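Local atomic coordinates of soluble lytic murein transglycosylase (Escherichia coli, PDB entry 1QSA), a protein that probably cleaves the glycosidic bonds between N-acetylmuramic acid and N-acetylglucosamine in peptidoglycan, leaving a 1,6-anhydro bond on the muramic acid. Residues S548-N553 against S582-Y587. Numbering follows the deposited sequence.
Sequences SSAAYN and SETRGY
N553 covers one face of the Y587 ring: N553 CB stands 3.7 Å from the Y587 ring centroid, almost on the normal, in a CH-pi contact, with N553 ND2 displaced toward Y587 CD2 and the amide plane tilted 23° from the ring. With CG anti to the backbone N (chi1 -179°), the N553 amide reaches across to helix 582-601, where both its ends are bound. N553 OD1 accepts the hydroxyl proton of T584 OG1 at 2.7 Å, in the carbonyl plane, while N553 ND2 gives a nearly straight bond to E583 OE2 at 3.1 Å, meeting the carboxylate on its anti side and out of its plane. Together these two bonds fix which way round the amide sits. A leucine in place of N553 would probably leave T584 OG1 and E583 OE2 without their mates and let the glutamate swing away. Y587 CE1 comes within 3.3 Å of S549 O, and Y587 OH lies 3.3 Å from Y552 CD1. T584 CG2 rests 3.9 Å from A550 CA. Y587 OH also hydrogen-bonds E478 OE2, of the predicted active-site residue, so N553 probably helps to hold Y587, and through it E478, in place in the lysozyme-like Slt domain. The axes of segments 548-553 and 582-587 run at 138°, with helix 468-479 packing against S549, Y552 and Y587, and helix 556-566 covering A550 and T584 through V559 and W562.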
loop_
_atom_site.group_PDB
_atom_site.type_symbol
_atom_site.label_atom_id
_atom_site.label_comp_id
_atom_site.label_asym_id
_atom_site.label_seq_id
_atom_site.Cartn_x
_atom_site.Cartn_y
_atom_site.Cartn_z
ATOM N N SER A 548 -0.880 -17.469 13.677
ATOM C CA SER A 548 -2.009 -16.567 13.872
ATOM C C SER A 548 -1.863 -15.272 13.087
ATOM O O SER A 548 -2.849 -14.745 12.580
ATOM C CB SER A 548 -2.259 -16.269 15.358
ATOM O OG SER A 548 -1.096 -15.755 15.970
ATOM N N SER A 549 -0.632 -14.774 12.964
ATOM C CA SER A 549 -0.407 -13.547 12.213
ATOM C C SER A 549 -0.660 -13.823 10.733
ATOM O O SER A 549 -1.320 -13.050 10.063
ATOM C CB SER A 549 1.014 -13.008 12.438
ATOM O OG SER A 549 1.213 -12.685 13.814
ATOM N N ALA A 550 -0.130 -14.936 10.235
ATOM C CA ALA A 550 -0.343 -15.307 8.846
ATOM C C ALA A 550 -1.830 -15.541 8.560
ATOM O O ALA A 550 -2.334 -15.106 7.520
ATOM C CB ALA A 550 0.476 -16.549 8.498
ATOM N N ALA A 551 -2.528 -16.183 9.493
ATOM C CA ALA A 551 -3.961 -16.462 9.340
ATOM C C ALA A 551 -4.787 -15.166 9.391
ATOM O O ALA A 551 -5.757 -15.017 8.649
ATOM C CB ALA A 551 -4.442 -17.455 10.416
ATOM N N TYR A 552 -4.383 -14.206 10.221
ATOM C CA TYR A 552 -5.117 -12.945 10.320
ATOM C C TYR A 552 -5.025 -12.185 8.995
ATOM O O TYR A 552 -6.013 -11.640 8.513
ATOM C CB TYR A 552 -4.565 -12.090 11.472
ATOM C CG TYR A 552 -5.469 -10.943 11.895
ATOM C CD1 TYR A 552 -5.396 -9.694 11.259
ATOM C CD2 TYR A 552 -6.408 -11.117 12.915
ATOM C CE1 TYR A 552 -6.245 -8.642 11.629
ATOM C CE2 TYR A 552 -7.267 -10.073 13.293
ATOM C CZ TYR A 552 -7.179 -8.841 12.641
ATOM O OH TYR A 552 -8.047 -7.826 12.987
ATOM N N ASN A 553 -3.862 -12.233 8.361
ATOM C CA ASN A 553 -3.643 -11.530 7.090
ATOM C C ASN A 553 -4.153 -12.269 5.835
ATOM O O ASN A 553 -4.796 -11.661 4.972
ATOM C CB ASN A 553 -2.145 -11.205 6.936
ATOM C CG ASN A 553 -1.827 -10.454 5.646
ATOM O OD1 ASN A 553 -1.257 -11.013 4.727
ATOM N ND2 ASN A 553 -2.202 -9.182 5.584
ATOM N N SER A 582 4.206 -12.453 -0.753
ATOM C CA SER A 582 5.122 -11.426 -0.255
ATOM C C SER A 582 4.495 -10.523 0.804
ATOM O O SER A 582 5.165 -10.155 1.766
ATOM C CB SER A 582 5.676 -10.580 -1.408
ATOM O OG SER A 582 4.633 -10.007 -2.167
ATOM N N GLU A 583 3.215 -10.170 0.628
ATOM C CA GLU A 583 2.531 -9.311 1.598
ATOM C C GLU A 583 2.447 -9.973 2.974
ATOM O O GLU A 583 2.726 -9.342 3.991
ATOM C CB GLU A 583 1.108 -8.954 1.139
ATOM C CG GLU A 583 0.310 -8.155 2.198
ATOM C CD GLU A 583 -1.188 -8.033 1.887
ATOM O OE1 GLU A 583 -1.574 -8.143 0.699
ATOM O OE2 GLU A 583 -1.987 -7.816 2.835
ATOM N N THR A 584 2.065 -11.245 2.999
ATOM C CA THR A 584 1.925 -11.975 4.264
ATOM C C THR A 584 3.283 -12.223 4.921
ATOM O O THR A 584 3.411 -12.192 6.147
ATOM C CB THR A 584 1.178 -13.293 4.037
ATOM O OG1 THR A 584 -0.040 -13.015 3.323
ATOM C CG2 THR A 584 0.838 -13.957 5.375
ATOM N N ARG A 585 4.290 -12.528 4.110
ATOM C CA ARG A 585 5.637 -12.745 4.638
ATOM C C ARG A 585 6.116 -11.468 5.346
ATOM O O ARG A 585 6.616 -11.511 6.476
ATOM C CB ARG A 585 6.579 -13.113 3.489
ATOM C CG ARG A 585 7.960 -13.518 3.931
ATOM C CD ARG A 585 8.764 -14.063 2.752
ATOM N NE ARG A 585 8.985 -13.101 1.675
ATOM C CZ ARG A 585 8.486 -13.202 0.441
ATOM N NH1 ARG A 585 7.712 -14.221 0.102
ATOM N NH2 ARG A 585 8.766 -12.276 -0.465
ATOM N N GLY A 586 5.930 -10.322 4.691
ATOM C CA GLY A 586 6.333 -9.058 5.288
ATOM C C GLY A 586 5.506 -8.713 6.523
ATOM O O GLY A 586 6.025 -8.155 7.500
ATOM N N TYR A 587 4.221 -9.044 6.480
ATOM C CA TYR A 587 3.303 -8.803 7.600
ATOM C C TYR A 587 3.782 -9.565 8.847
ATOM O O TYR A 587 3.865 -8.999 9.945
ATOM C CB TYR A 587 1.907 -9.286 7.187
ATOM C CG TYR A 587 0.803 -9.071 8.202
ATOM C CD1 TYR A 587 0.524 -10.029 9.175
ATOM C CD2 TYR A 587 0.012 -7.928 8.158
ATOM C CE1 TYR A 587 -0.520 -9.859 10.086
ATOM C CE2 TYR A 587 -1.044 -7.742 9.062
ATOM C CZ TYR A 587 -1.302 -8.714 10.020
ATOM O OH TYR A 587 -2.352 -8.576 10.890
#